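Local coordinates for putative acetylornithine deacetylase (Sulfolobus tokodaii, PDB 3VPB), which probably catalyses the ATP-dependent joining of the amino group of glutamate to the gamma-carboxyl group of the C-terminal glutamate of the carrier protein LysW, at residues A50-V55 with A65-A70. Sequence-based numbering, arbitrary orientation.
Sequences AIIRPV and AVLEAA
Leu67 reaches from the last turn of helix 57-69 to the sheet and meets Ala50 and Ile52 with a single methyl. Its CD1 lies 3.7 Å from Ala50 CB and 3.8 Å from Ile52 CD1, so one branch of the leucine serves both strand residues. The contact is wholly apolar and buried, and no hydrogen bond crosses it.

Residue size fits the spacing. Where the backbones come nearest, Ala50 CA and Leu67 CA are 7.5 Å apart; the short methyl of Ala50 leaves the longer leucine to span that distance. Ile52, whose beta-branching suits a strand, takes part through its longer branch: CG1 stands anti to the carbonyl carbon (chi1 -59°), and a second bend at chi2 of -58° brings CD1 to the leucine methyl. The side chains of Ile52 and Leu67 pass each other in opposite directions, meeting only through their CD1 methyls. Ala50 and Ile52 share one face of the strand by its alternation, while Ile51 points away from the helix. Thr74 of the next strand and Ile6 of strand 2-7 also pack on Leu67.

Ala50 and Ile52 are tied by backbone hydrogen bonds to strand 73-75, and Ile51 to strand 2-7. The contact thus lies inside a beta-alpha-beta crossover, strand 49-52, helix 57-69, strand 73-75, with the helix packed on the parallel sheet of the Rossmann-like preATP-grasp domain.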
loop_
_atom_site.group_PDB
_atom_site.type_symbol
_atom_site.label_atom_id
_atom_site.label_comp_id
_atom_site.label_asym_id
_atom_site.label_seq_id
_atom_site.Cartn_x
_atom_site.Cartn_y
_atom_site.Cartn_z
ATOM N N ALA B 50 1.925 28.438 17.599
ATOM C CA ALA B 50 1.521 27.785 16.328
ATOM C C ALA B 50 0.198 27.049 16.531
ATOM O O ALA B 50 0.035 26.322 17.508
ATOM C CB ALA B 50 2.607 26.814 15.875
ATOM N N ILE B 51 -0.760 27.252 15.620
ATOM C CA ILE B 51 -2.063 26.568 15.736
ATOM C C ILE B 51 -1.971 25.478 14.689
ATOM O O ILE B 51 -1.783 25.776 13.521
ATOM C CB ILE B 51 -3.224 27.513 15.430
ATOM C CG1 ILE B 51 -3.219 28.700 16.399
ATOM C CG2 ILE B 51 -4.605 26.760 15.445
ATOM C CD1 ILE B 51 -4.364 29.703 16.096
ATOM N N ILE B 52 -2.007 24.226 15.137
ATOM C CA ILE B 52 -1.628 23.113 14.262
ATOM C C ILE B 52 -2.915 22.559 13.670
ATOM O O ILE B 52 -3.676 21.894 14.355
ATOM C CB ILE B 52 -0.871 21.981 15.060
ATOM C CG1 ILE B 52 0.424 22.509 15.741
ATOM C CG2 ILE B 52 -0.587 20.792 14.119
ATOM C CD1 ILE B 52 1.470 23.150 14.756
ATOM N N ARG B 53 -3.097 22.777 12.370
ATOM C CA ARG B 53 -4.357 22.467 11.685
ATOM C C ARG B 53 -4.311 21.507 10.460
ATOM O O ARG B 53 -5.328 21.361 9.788
ATOM C CB ARG B 53 -5.063 23.787 11.308
ATOM C CG ARG B 53 -5.543 24.605 12.534
ATOM C CD ARG B 53 -6.488 23.800 13.415
ATOM N NE ARG B 53 -7.675 23.385 12.656
ATOM C CZ ARG B 53 -8.721 22.773 13.203
ATOM N NH1 ARG B 53 -9.769 22.441 12.455
ATOM N NH2 ARG B 53 -8.720 22.522 14.505
ATOM N N PRO B 54 -3.164 20.840 10.161
ATOM C CA PRO B 54 -3.235 19.930 9.017
ATOM C C PRO B 54 -4.269 18.813 9.204
ATOM O O PRO B 54 -4.461 18.315 10.326
ATOM C CB PRO B 54 -1.812 19.313 8.972
ATOM C CG PRO B 54 -0.958 20.348 9.610
ATOM C CD PRO B 54 -1.821 20.812 10.754
ATOM N N VAL B 55 -4.879 18.411 8.086
ATOM C CA VAL B 55 -5.859 17.318 8.037
ATOM C C VAL B 55 -5.104 15.995 8.173
ATOM O O VAL B 55 -5.622 15.017 8.734
ATOM C CB VAL B 55 -6.650 17.327 6.695
ATOM C CG1 VAL B 55 -7.786 16.278 6.695
ATOM C CG2 VAL B 55 -7.197 18.730 6.377
ATOM N N ALA B 65 6.278 19.069 15.963
ATOM C CA ALA B 65 7.604 18.709 16.477
ATOM C C ALA B 65 8.691 19.678 16.007
ATOM O O ALA B 65 9.549 20.094 16.804
ATOM C CB ALA B 65 7.951 17.302 16.047
ATOM N N VAL B 66 8.682 20.026 14.717
ATOM C CA VAL B 66 9.683 20.959 14.188
ATOM C C VAL B 66 9.547 22.354 14.802
ATOM O O VAL B 66 10.541 22.949 15.186
ATOM C CB VAL B 66 9.669 21.052 12.667
ATOM C CG1 VAL B 66 10.781 22.063 12.157
ATOM C CG2 VAL B 66 9.907 19.647 12.038
ATOM N N LEU B 67 8.312 22.836 14.966
ATOM C CA LEU B 67 8.058 24.152 15.594
ATOM C C LEU B 67 8.467 24.173 17.075
ATOM O O LEU B 67 9.077 25.146 17.554
ATOM C CB LEU B 67 6.576 24.548 15.423
ATOM C CG LEU B 67 6.261 24.973 13.971
ATOM C CD1 LEU B 67 4.779 24.750 13.701
ATOM C CD2 LEU B 67 6.623 26.467 13.735
ATOM N N GLU B 68 8.165 23.104 17.790
ATOM C CA GLU B 68 8.611 22.955 19.190
ATOM C C GLU B 68 10.127 22.998 19.344
ATOM O O GLU B 68 10.647 23.517 20.330
ATOM C CB GLU B 68 8.113 21.635 19.762
ATOM C CG GLU B 68 6.618 21.615 19.904
ATOM C CD GLU B 68 6.083 20.245 20.360
ATOM O OE1 GLU B 68 4.974 20.240 20.911
ATOM O OE2 GLU B 68 6.780 19.203 20.209
ATOM N N ALA B 69 10.830 22.425 18.381
ATOM C CA ALA B 69 12.283 22.394 18.408
ATOM C C ALA B 69 12.839 23.820 18.274
ATOM O O ALA B 69 13.927 24.109 18.771
ATOM C CB ALA B 69 12.802 21.504 17.293
ATOM N N ALA B 70 12.076 24.705 17.637
ATOM C CA ALA B 70 12.452 26.124 17.538
ATOM C C ALA B 70 11.997 26.950 18.749
ATOM O O ALA B 70 12.194 28.171 18.772
ATOM C CB ALA B 70 11.929 26.738 16.248
#